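Local coordinates for protein negative regulator of ofd1 (Schizosaccharomyces pombe, PDB 3QTM) that directly inhibits Ofd1, promotes the stability of the hypoxic transcription factor Sre1N, and is required for correct translation termination, at residues L121-A126 / D178-D183; D277-I282 / E290-L295. All coordinates share one frame; numbering follows the deposited sequence.

Interaction 1: L121-A126 / D178-D183; sequences LFLALA and DALTPD
L123 meets A179 and L180 where one helix of an all-helical, tetratricopeptide-like repeat protein packs against a long interhelical loop, and it shows how one leucine can carry such a contact. L123 lies on helix 119-142; its partners belong to the loop between helices 151-170 and 188-197, in which L180 is the centre of an inverse gamma turn. From the helix the CB of L123 points toward the loop, and CG, anti to the backbone N (chi1 177°), is the fork from which the two methyls go separate ways. One branch, CD2, comes up to the A179 carbonyl, with its carbon 3.4 Å from A179 O, and passes the methyl of A179 at 4.2 Å between CD2 and CB. The other branch, CD1, goes to L180, whose side chain starts off along the loop but reaches back to the helix with its own CD1.

The carbonyl that L123 CD2 touches has its polar needs met from within the loop: A179 O accepts a hydrogen bond from S184 OG, and a weak one from T181 N, at 3.1 Å between T181 N and A179 O, closes the turn around L180. Beside the apolar contact, a salt bridge from D178 to R120 ties the same loop to the same helix. Where the two leucines meet, their side chains run at a slant and L123 CD1 lies 4.0 Å from L180 CD1.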
loop_
_atom_site.group_PDB
_atom_site.type_symbol
_atom_site.label_atom_id
_atom_site.label_comp_id
_atom_site.label_asym_id
_atom_site.label_seq_id
_atom_site.Cartn_x
_atom_site.Cartn_y
_atom_site.Cartn_z
ATOM N N LEU A 121 7.267 4.088 -14.459
ATOM C CA LEU A 121 6.034 4.011 -15.225
ATOM C C LEU A 121 5.151 2.894 -14.685
ATOM O O LEU A 121 3.936 3.071 -14.542
ATOM C CB LEU A 121 6.311 3.791 -16.719
ATOM C CG LEU A 121 5.055 3.976 -17.586
ATOM C CD1 LEU A 121 4.648 5.474 -17.619
ATOM C CD2 LEU A 121 5.219 3.404 -18.998
ATOM N N PHE A 122 5.772 1.758 -14.371
ATOM C CA PHE A 122 5.031 0.608 -13.860
ATOM C C PHE A 122 4.368 0.968 -12.541
ATOM O O PHE A 122 3.231 0.570 -12.285
ATOM C CB PHE A 122 5.938 -0.617 -13.704
ATOM C CG PHE A 122 6.193 -1.358 -15.003
ATOM C CD1 PHE A 122 5.884 -0.772 -16.225
ATOM C CD2 PHE A 122 6.773 -2.619 -14.996
ATOM C CE1 PHE A 122 6.119 -1.441 -17.414
ATOM C CE2 PHE A 122 7.025 -3.299 -16.181
ATOM C CZ PHE A 122 6.694 -2.710 -17.395
ATOM N N LEU A 123 5.070 1.749 -11.724
ATOM C CA LEU A 123 4.534 2.159 -10.433
ATOM C C LEU A 123 3.358 3.116 -10.630
ATOM O O LEU A 123 2.329 2.967 -9.975
ATOM C CB LEU A 123 5.619 2.776 -9.536
ATOM C CG LEU A 123 5.219 3.338 -8.156
ATOM C CD1 LEU A 123 4.677 2.257 -7.221
ATOM C CD2 LEU A 123 6.390 4.064 -7.486
ATOM N N ALA A 124 3.511 4.080 -11.538
ATOM C CA ALA A 124 2.440 5.033 -11.852
ATOM C C ALA A 124 1.192 4.327 -12.375
ATOM O O ALA A 124 0.063 4.691 -12.032
ATOM C CB ALA A 124 2.918 6.058 -12.886
ATOM N N LEU A 125 1.406 3.328 -13.228
ATOM C CA LEU A 125 0.311 2.542 -13.775
ATOM C C LEU A 125 -0.417 1.799 -12.658
ATOM O O LEU A 125 -1.639 1.877 -12.551
ATOM C CB LEU A 125 0.830 1.523 -14.793
ATOM C CG LEU A 125 1.136 2.042 -16.190
ATOM C CD1 LEU A 125 2.090 1.077 -16.914
ATOM C CD2 LEU A 125 -0.169 2.249 -16.975
ATOM N N ALA A 126 0.333 1.076 -11.830
ATOM C CA ALA A 126 -0.276 0.318 -10.742
ATOM C C ALA A 126 -1.073 1.228 -9.802
ATOM O O ALA A 126 -2.223 0.917 -9.457
ATOM C CB ALA A 126 0.778 -0.442 -9.975
ATOM N N ASP A 178 13.912 5.684 -6.239
ATOM C CA ASP A 178 13.406 6.532 -5.159
ATOM C C ASP A 178 11.981 7.068 -5.297
ATOM O O ASP A 178 11.516 7.775 -4.416
ATOM C CB ASP A 178 14.389 7.661 -4.806
ATOM C CG ASP A 178 14.598 8.644 -5.940
ATOM O OD1 ASP A 178 13.757 8.696 -6.867
ATOM O OD2 ASP A 178 15.612 9.373 -5.894
ATOM N N ALA A 179 11.285 6.742 -6.383
ATOM C CA ALA A 179 9.847 7.002 -6.434
ATOM C C ALA A 179 9.106 5.949 -5.617
ATOM O O ALA A 179 7.929 6.130 -5.303
ATOM C CB ALA A 179 9.333 6.997 -7.866
ATOM N N LEU A 180 9.792 4.846 -5.297
ATOM C CA LEU A 180 9.192 3.743 -4.542
ATOM C C LEU A 180 9.323 3.982 -3.040
ATOM O O LEU A 180 10.201 3.426 -2.390
ATOM C CB LEU A 180 9.832 2.399 -4.920
ATOM C CG LEU A 180 9.127 1.121 -4.426
ATOM C CD1 LEU A 180 7.877 0.806 -5.256
ATOM C CD2 LEU A 180 10.068 -0.082 -4.421
ATOM N N THR A 181 8.439 4.806 -2.496
ATOM C CA THR A 181 8.433 5.126 -1.073
ATOM C C THR A 181 7.223 4.500 -0.395
ATOM O O THR A 181 6.257 4.120 -1.074
ATOM C CB THR A 181 8.298 6.636 -0.869
ATOM O OG1 THR A 181 7.049 7.065 -1.422
ATOM C CG2 THR A 181 9.454 7.399 -1.564
ATOM N N PRO A 182 7.249 4.418 0.951
ATOM C CA PRO A 182 6.062 3.947 1.673
ATOM C C PRO A 182 4.803 4.737 1.314
ATOM O O PRO A 182 3.716 4.154 1.214
ATOM C CB PRO A 182 6.444 4.159 3.140
ATOM C CG PRO A 182 7.927 3.993 3.142
ATOM C CD PRO A 182 8.392 4.627 1.860
ATOM N N ASP A 183 4.938 6.041 1.105
ATOM C CA ASP A 183 3.775 6.837 0.741
ATOM C C ASP A 183 3.239 6.441 -0.641
ATOM O O ASP A 183 2.036 6.303 -0.837
ATOM C CB ASP A 183 4.103 8.322 0.739
ATOM C CG ASP A 183 2.936 9.156 0.269
ATOM O OD1 ASP A 183 1.962 9.282 1.047
ATOM O OD2 ASP A 183 2.986 9.659 -0.879
#

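Interaction 2: D277-I282 / E290-L295; sequences DTWNVI and ERLLKL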
loop_
_atom_site.group_PDB
_atom_site.type_symbol
_atom_site.label_atom_id
_atom_site.label_comp_id
_atom_site.label_asym_id
_atom_site.label_seq_id
_atom_site.Cartn_x
_atom_site.Cartn_y
_atom_site.Cartn_z
ATOM N N ASP A 277 7.693 -12.049 14.136
ATOM C CA ASP A 277 9.011 -11.605 13.699
ATOM C C ASP A 277 8.966 -10.134 13.317
ATOM O O ASP A 277 9.819 -9.345 13.731
ATOM C CB ASP A 277 9.497 -12.451 12.523
ATOM C CG ASP A 277 9.703 -13.919 12.904
ATOM O OD1 ASP A 277 9.917 -14.198 14.104
ATOM O OD2 ASP A 277 9.654 -14.791 12.008
ATOM N N THR A 278 7.949 -9.777 12.540
ATOM C CA THR A 278 7.782 -8.415 12.059
ATOM C C THR A 278 7.401 -7.455 13.192
ATOM O O THR A 278 7.888 -6.327 13.236
ATOM C CB THR A 278 6.768 -8.349 10.886
ATOM O OG1 THR A 278 7.307 -9.053 9.754
ATOM C CG2 THR A 278 6.455 -6.888 10.490
ATOM N N TRP A 279 6.553 -7.903 14.112
ATOM C CA TRP A 279 6.262 -7.092 15.304
ATOM C C TRP A 279 7.549 -6.746 16.066
ATOM O O TRP A 279 7.712 -5.626 16.538
ATOM C CB TRP A 279 5.260 -7.777 16.243
ATOM C CG TRP A 279 4.976 -6.941 17.466
ATOM C CD1 TRP A 279 3.977 -6.019 17.622
ATOM C CD2 TRP A 279 5.726 -6.927 18.689
ATOM N NE1 TRP A 279 4.052 -5.442 18.873
ATOM C CE2 TRP A 279 5.121 -5.982 19.543
ATOM C CE3 TRP A 279 6.848 -7.626 19.145
ATOM C CZ2 TRP A 279 5.600 -5.723 20.826
ATOM C CZ3 TRP A 279 7.321 -7.366 20.417
ATOM C CH2 TRP A 279 6.693 -6.426 21.246
ATOM N N ASN A 280 8.460 -7.712 16.173
ATOM C CA ASN A 280 9.747 -7.478 16.829
ATOM C C ASN A 280 10.596 -6.416 16.129
ATOM O O ASN A 280 11.255 -5.604 16.783
ATOM C CB ASN A 280 10.543 -8.789 17.000
ATOM C CG ASN A 280 10.162 -9.536 18.271
ATOM O OD1 ASN A 280 9.761 -10.697 18.224
ATOM N ND2 ASN A 280 10.262 -8.858 19.411
ATOM N N VAL A 281 10.587 -6.425 14.799
ATOM C CA VAL A 281 11.286 -5.392 14.047
ATOM C C VAL A 281 10.667 -4.028 14.379
ATOM O O VAL A 281 11.376 -3.059 14.618
ATOM C CB VAL A 281 11.195 -5.641 12.534
ATOM C CG1 VAL A 281 11.640 -4.400 11.760
ATOM C CG2 VAL A 281 12.016 -6.898 12.133
ATOM N N ILE A 282 9.337 -3.973 14.407
ATOM C CA ILE A 282 8.622 -2.747 14.726
ATOM C C ILE A 282 8.941 -2.273 16.143
ATOM O O ILE A 282 9.175 -1.082 16.371
ATOM C CB ILE A 282 7.101 -2.929 14.539
ATOM C CG1 ILE A 282 6.769 -3.093 13.048
ATOM C CG2 ILE A 282 6.322 -1.758 15.128
ATOM C CD1 ILE A 282 5.388 -3.678 12.781
ATOM N N GLU A 290 2.651 0.269 24.580
ATOM C CA GLU A 290 1.327 -0.132 24.114
ATOM C C GLU A 290 1.413 -1.169 22.981
ATOM O O GLU A 290 0.465 -1.912 22.733
ATOM C CB GLU A 290 0.481 1.083 23.707
ATOM C CG GLU A 290 0.720 1.590 22.286
ATOM C CD GLU A 290 2.042 2.337 22.123
ATOM O OE1 GLU A 290 2.694 2.660 23.145
ATOM O OE2 GLU A 290 2.432 2.613 20.963
ATOM N N ARG A 291 2.558 -1.225 22.312
ATOM C CA ARG A 291 2.761 -2.216 21.264
ATOM C C ARG A 291 2.683 -3.645 21.809
ATOM O O ARG A 291 2.289 -4.571 21.096
ATOM C CB ARG A 291 4.092 -1.977 20.554
ATOM C CG ARG A 291 4.115 -0.681 19.727
ATOM C CD ARG A 291 5.314 -0.653 18.783
ATOM N NE ARG A 291 5.391 0.600 18.043
ATOM C CZ ARG A 291 4.607 0.916 17.013
ATOM N NH1 ARG A 291 3.665 0.070 16.595
ATOM N NH2 ARG A 291 4.765 2.086 16.404
ATOM N N LEU A 292 3.037 -3.817 23.081
ATOM C CA LEU A 292 3.030 -5.149 23.695
ATOM C C LEU A 292 1.652 -5.813 23.611
ATOM O O LEU A 292 1.555 -7.034 23.533
ATOM C CB LEU A 292 3.550 -5.089 25.135
ATOM C CG LEU A 292 5.047 -4.763 25.238
ATOM C CD1 LEU A 292 5.404 -4.168 26.584
ATOM C CD2 LEU A 292 5.904 -5.993 24.932
ATOM N N LEU A 293 0.589 -5.012 23.589
ATOM C CA LEU A 293 -0.753 -5.573 23.428
ATOM C C LEU A 293 -0.952 -6.231 22.059
ATOM O O LEU A 293 -1.663 -7.216 21.951
ATOM C CB LEU A 293 -1.828 -4.510 23.655
ATOM C CG LEU A 293 -1.778 -3.816 25.018
ATOM C CD1 LEU A 293 -2.920 -2.794 25.130
ATOM C CD2 LEU A 293 -1.826 -4.851 26.154
ATOM N N LYS A 294 -0.330 -5.681 21.018
ATOM C CA LYS A 294 -0.369 -6.298 19.694
ATOM C C LYS A 294 0.344 -7.653 19.694
ATOM O O LYS A 294 -0.122 -8.619 19.082
ATOM C CB LYS A 294 0.252 -5.377 18.641
ATOM C CG LYS A 294 0.306 -5.986 17.245
ATOM C CD LYS A 294 -1.059 -6.525 16.839
ATOM C CE LYS A 294 -1.112 -6.879 15.363
ATOM N NZ LYS A 294 -0.944 -5.663 14.529
ATOM N N LEU A 295 1.474 -7.720 20.387
ATOM C CA LEU A 295 2.176 -8.991 20.563
ATOM C C LEU A 295 1.268 -9.979 21.290
ATOM O O LEU A 295 1.113 -11.128 20.874
ATOM C CB LEU A 295 3.483 -8.782 21.344
ATOM C CG LEU A 295 4.193 -10.052 21.833
ATOM C CD1 LEU A 295 4.476 -11.020 20.672
ATOM C CD2 LEU A 295 5.478 -9.719 22.588
#
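An indole laid between consecutive antiparallel helices joins helix 262-285 to the start of helix 292-305, a helical hairpin in the C-terminal part of this tetratricopeptide-like fold. W279 does most of the work. With CG anti to the backbone N (chi1 180°), its side chain extends from the first helix to segment 290-295, where the second helix gets under way and R291, L292, K294 and L295 meet it.

L295 crosses the indole at about a right angle and covers one face: its CB stands 3.7 Å from the centroid of the W279 six-membered ring and only 12° off the ring normal, a CH-pi contact. Farther along, L295 CD2 reaches W279 CZ3 at 3.7 Å, while L292 CD2 comes obliquely to W279 CH2 at 3.8 Å. At the pyrrole end the aliphatic part of K294 slides past, its CG 3.7 Å from W279 CD1. The ring of Y283, one turn further along the same helix, stacks with the indole.

The polar edge is used too. W279 NE1 donates to R291 O at 3.0 Å, but the bond is bent (133° at the hydrogen), and the donor sits well above the carbonyl plane. Next to it, I282 CG2 lies over one face of the R291 guanidinium, 3.5 Å from R291 NH1, and this group forms salt bridges with D286 and E237.

The single indole N-H is therefore satisfied by the carbonyl of R291, which also takes weak bonds from K294 N and L295 N, while the L295, L292 and K294 carbons meet the ring over one face and obliquely.

Overall arrangement
Taken together, the two contacts illustrate two kinds of long-range contact in an all-helical repeat protein. Interaction 1 comes first along the chain and closes before interaction 2 opens; their centres lie 28 Å apart and their nearest atoms about 12 Å apart, so they do not touch, and they have no helix in common. The centre of interaction 1 lies about 10 Å from the centre of the chain, and the contact bridges 51 intervening residues, tying helix 119-142 to a loop far along the sequence. Interaction 2 belongs to the C-terminal part, its centre about 20 Å from that of the chain, and joins neighbouring helices across a short turn. One contact thus links parts remote in sequence, the other the two arms of a local hairpin.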